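Local coordinates for syndapin (Drosophila melanogaster, PDB 3I2W), which probably binds and shapes cell membranes through its F-BAR domain, the part in this structure, and probably takes part in endocytosis, at residues 140-151 with 182-193. Numbering follows the deposited sequence.
Sequences AKADYHSACKTE and TKDQVQKCREKY
Tyr144 OH is approached by two nitrogens of one guanidinium: Arg190 NE and Arg190 NH2 each lie 3.1 Å from Tyr144 OH, but both bonds are weak, the N-H...O angle from NE being 132°. The ring and guanidinium planes stand 78° apart. The stronger partner of this hydroxyl is Glu288 of the second subunit, so the phenol oxygen bridges an arginine and a carboxylate from different chains. With CG anti to the backbone N (chi1 155°), the Tyr144 side chain reaches across as a knob into the hole formed by Val186, Cys189, Arg190 and Tyr193, with Tyr144 CB 3.7 Å from Cys189 CB. The segments belong to the long antiparallel helices 114-159 and 169-240, which pair in the outer arm of the elongated F-BAR dimer; here their axes approach to 8.4 Å. Tyr193 lays one ring face against Lys141, whose CA sits 3.8 Å from the ring centroid, almost on the normal, a CH-pi contact. Tyr193 also meets Tyr144 obliquely, CD2 to CD2 at 3.8 Å, stacks on Phe286 of the second subunit and bonds through OH to Val287 N there. Were Tyr193 replaced by an alanine, a gap would probably open beside Tyr144 and Lys141, and that Val287 amide would probably lose its acceptor. Farther along, Val186 CG2 packs 3.8 Å from Glu151 CB, while Glu151 OE2 lies 4.2 Å from Lys183 NZ, beyond salt-bridge range.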
# COMPACT_ATOMS: atom_id res chain seq x y z
N ALA B 140 -37.46 0.91 -54.00
CA ALA B 140 -38.86 1.12 -54.10
C ALA B 140 -39.34 2.41 -53.45
O ALA B 140 -40.14 3.12 -54.03
CB ALA B 140 -39.59 -0.06 -53.53
N LYS B 141 -38.89 2.74 -52.25
CA LYS B 141 -39.37 3.97 -51.67
C LYS B 141 -38.80 5.23 -52.42
O LYS B 141 -39.51 6.23 -52.66
CB LYS B 141 -39.12 4.01 -50.15
CG LYS B 141 -38.69 5.36 -49.61
CD LYS B 141 -39.25 5.64 -48.23
CE LYS B 141 -38.29 6.52 -47.38
NZ LYS B 141 -37.02 5.77 -47.00
N ALA B 142 -37.54 5.16 -52.80
CA ALA B 142 -36.92 6.25 -53.52
C ALA B 142 -37.52 6.30 -54.93
O ALA B 142 -37.95 7.38 -55.39
CB ALA B 142 -35.37 6.10 -53.54
N ASP B 143 -37.60 5.14 -55.58
CA ASP B 143 -38.05 5.03 -56.94
C ASP B 143 -39.48 5.47 -57.07
O ASP B 143 -39.97 5.69 -58.20
CB ASP B 143 -37.84 3.61 -57.47
CG ASP B 143 -36.41 3.39 -57.90
OD1 ASP B 143 -35.56 4.30 -57.59
OD2 ASP B 143 -36.14 2.34 -58.55
N TYR B 144 -40.14 5.69 -55.95
CA TYR B 144 -41.56 6.00 -56.01
C TYR B 144 -41.80 7.42 -55.61
O TYR B 144 -42.86 7.96 -55.81
CB TYR B 144 -42.35 5.07 -55.11
CG TYR B 144 -43.66 5.63 -54.62
CD1 TYR B 144 -44.83 5.50 -55.37
CD2 TYR B 144 -43.76 6.31 -53.42
CE1 TYR B 144 -46.07 6.03 -54.93
CE2 TYR B 144 -45.01 6.85 -52.95
CZ TYR B 144 -46.15 6.70 -53.72
OH TYR B 144 -47.37 7.21 -53.30
N HIS B 145 -40.82 8.03 -55.00
CA HIS B 145 -41.01 9.37 -54.54
C HIS B 145 -40.52 10.20 -55.70
O HIS B 145 -40.94 11.34 -55.88
CB HIS B 145 -40.18 9.66 -53.27
CG HIS B 145 -40.83 9.24 -51.99
ND1 HIS B 145 -40.14 9.14 -50.80
CD2 HIS B 145 -42.11 8.89 -51.70
CE1 HIS B 145 -40.95 8.76 -49.84
NE2 HIS B 145 -42.16 8.59 -50.35
N SER B 146 -39.63 9.65 -56.51
CA SER B 146 -39.14 10.44 -57.63
C SER B 146 -40.09 10.31 -58.81
O SER B 146 -40.15 11.17 -59.67
CB SER B 146 -37.68 10.14 -57.99
OG SER B 146 -37.59 8.89 -58.63
N ALA B 147 -40.86 9.23 -58.83
CA ALA B 147 -41.96 9.15 -59.78
C ALA B 147 -43.08 10.11 -59.39
O ALA B 147 -43.75 10.64 -60.26
CB ALA B 147 -42.47 7.74 -59.89
N CYS B 148 -43.29 10.33 -58.10
CA CYS B 148 -44.33 11.26 -57.66
C CYS B 148 -43.94 12.67 -58.03
O CYS B 148 -44.77 13.46 -58.50
CB CYS B 148 -44.52 11.18 -56.15
SG CYS B 148 -45.61 9.88 -55.60
N LYS B 149 -42.67 12.98 -57.78
CA LYS B 149 -42.12 14.26 -58.10
C LYS B 149 -42.21 14.52 -59.59
O LYS B 149 -42.71 15.56 -59.97
CB LYS B 149 -40.68 14.37 -57.60
CG LYS B 149 -40.27 15.81 -57.22
CD LYS B 149 -38.76 15.95 -56.94
CE LYS B 149 -37.94 15.88 -58.23
NZ LYS B 149 -36.62 16.58 -58.09
N THR B 150 -41.72 13.61 -60.42
CA THR B 150 -41.81 13.81 -61.86
C THR B 150 -43.25 14.22 -62.21
O THR B 150 -43.52 15.36 -62.59
CB THR B 150 -41.40 12.56 -62.70
OG1 THR B 150 -40.26 11.94 -62.13
CG2 THR B 150 -41.07 12.96 -64.13
N GLU B 151 -44.16 13.28 -62.05
CA GLU B 151 -45.55 13.48 -62.37
C GLU B 151 -46.15 14.82 -61.94
O GLU B 151 -47.09 15.27 -62.55
CB GLU B 151 -46.35 12.34 -61.77
CG GLU B 151 -47.65 12.03 -62.47
CD GLU B 151 -48.84 12.42 -61.63
OE1 GLU B 151 -48.95 13.62 -61.26
OE2 GLU B 151 -49.66 11.51 -61.34
N THR B 182 -46.00 9.26 -66.91
CA THR B 182 -45.44 9.44 -65.62
C THR B 182 -46.48 9.09 -64.59
O THR B 182 -46.13 8.82 -63.45
CB THR B 182 -44.92 10.85 -65.39
OG1 THR B 182 -46.00 11.78 -65.54
CG2 THR B 182 -43.75 11.20 -66.33
N LYS B 183 -47.76 9.09 -64.92
CA LYS B 183 -48.69 8.60 -63.93
C LYS B 183 -48.91 7.10 -64.01
O LYS B 183 -49.44 6.51 -63.09
CB LYS B 183 -49.96 9.40 -63.87
CG LYS B 183 -50.70 9.58 -65.16
CD LYS B 183 -51.76 10.69 -65.01
CE LYS B 183 -51.19 11.92 -64.32
NZ LYS B 183 -52.13 13.08 -64.38
N ASP B 184 -48.49 6.48 -65.11
CA ASP B 184 -48.22 5.04 -65.10
C ASP B 184 -47.14 4.78 -64.07
O ASP B 184 -47.21 3.79 -63.36
CB ASP B 184 -47.66 4.55 -66.42
CG ASP B 184 -48.62 4.69 -67.57
OD1 ASP B 184 -49.85 4.63 -67.33
OD2 ASP B 184 -48.13 4.84 -68.72
N GLN B 185 -46.13 5.66 -64.03
CA GLN B 185 -44.99 5.54 -63.13
C GLN B 185 -45.39 5.62 -61.66
O GLN B 185 -45.10 4.71 -60.91
CB GLN B 185 -43.89 6.56 -63.48
CG GLN B 185 -42.96 6.11 -64.58
CD GLN B 185 -42.65 4.64 -64.49
OE1 GLN B 185 -43.47 3.80 -64.87
NE2 GLN B 185 -41.48 4.31 -63.96
N VAL B 186 -46.08 6.68 -61.25
CA VAL B 186 -46.67 6.75 -59.92
C VAL B 186 -47.38 5.45 -59.48
O VAL B 186 -47.34 5.08 -58.29
CB VAL B 186 -47.62 7.93 -59.79
CG1 VAL B 186 -48.51 7.81 -58.53
CG2 VAL B 186 -46.81 9.19 -59.75
N GLN B 187 -48.02 4.78 -60.42
CA GLN B 187 -48.76 3.61 -60.09
C GLN B 187 -47.81 2.45 -60.02
O GLN B 187 -47.58 1.95 -58.96
CB GLN B 187 -49.95 3.34 -61.04
CG GLN B 187 -51.00 2.41 -60.42
CD GLN B 187 -51.07 2.60 -58.89
OE1 GLN B 187 -50.69 1.71 -58.10
NE2 GLN B 187 -51.50 3.80 -58.46
N LYS B 188 -47.25 2.05 -61.14
CA LYS B 188 -46.28 0.97 -61.15
C LYS B 188 -45.43 0.98 -59.84
O LYS B 188 -45.32 -0.04 -59.14
CB LYS B 188 -45.39 1.05 -62.40
CG LYS B 188 -44.89 -0.33 -62.89
CD LYS B 188 -43.69 -0.27 -63.87
CE LYS B 188 -43.26 -1.70 -64.29
NZ LYS B 188 -41.92 -1.78 -64.96
N CYS B 189 -44.86 2.14 -59.52
CA CYS B 189 -44.08 2.36 -58.32
C CYS B 189 -44.77 2.19 -56.99
O CYS B 189 -44.18 1.56 -56.12
CB CYS B 189 -43.49 3.75 -58.36
SG CYS B 189 -42.16 3.68 -59.45
N ARG B 190 -45.95 2.79 -56.80
CA ARG B 190 -46.71 2.55 -55.60
C ARG B 190 -46.83 1.05 -55.42
O ARG B 190 -46.68 0.52 -54.32
CB ARG B 190 -48.08 3.22 -55.63
CG ARG B 190 -48.77 3.23 -54.26
CD ARG B 190 -50.03 4.08 -54.12
NE ARG B 190 -49.75 5.52 -54.20
CZ ARG B 190 -50.07 6.27 -55.26
NH1 ARG B 190 -50.68 5.71 -56.33
NH2 ARG B 190 -49.79 7.58 -55.28
N GLU B 191 -47.06 0.33 -56.50
CA GLU B 191 -47.20 -1.08 -56.36
C GLU B 191 -45.92 -1.74 -55.90
O GLU B 191 -45.93 -2.35 -54.86
CB GLU B 191 -47.79 -1.71 -57.60
CG GLU B 191 -49.29 -1.70 -57.53
CD GLU B 191 -49.93 -1.84 -58.90
OE1 GLU B 191 -49.73 -2.90 -59.56
OE2 GLU B 191 -50.63 -0.88 -59.33
N LYS B 192 -44.82 -1.61 -56.62
CA LYS B 192 -43.59 -2.29 -56.20
C LYS B 192 -43.24 -1.94 -54.72
O LYS B 192 -42.78 -2.80 -53.96
CB LYS B 192 -42.40 -2.06 -57.16
CG LYS B 192 -42.51 -2.47 -58.64
CD LYS B 192 -43.22 -3.84 -59.00
CE LYS B 192 -42.86 -5.09 -58.12
NZ LYS B 192 -41.55 -5.78 -58.39
N TYR B 193 -43.48 -0.70 -54.33
CA TYR B 193 -43.21 -0.29 -52.97
C TYR B 193 -44.09 -1.11 -51.99
O TYR B 193 -43.57 -1.86 -51.19
CB TYR B 193 -43.32 1.24 -52.88
CG TYR B 193 -42.96 1.91 -51.58
CD1 TYR B 193 -42.08 1.35 -50.65
CD2 TYR B 193 -43.47 3.16 -51.29
CE1 TYR B 193 -41.78 2.03 -49.43
CE2 TYR B 193 -43.20 3.82 -50.09
CZ TYR B 193 -42.36 3.26 -49.17
OH TYR B 193 -42.12 3.97 -48.02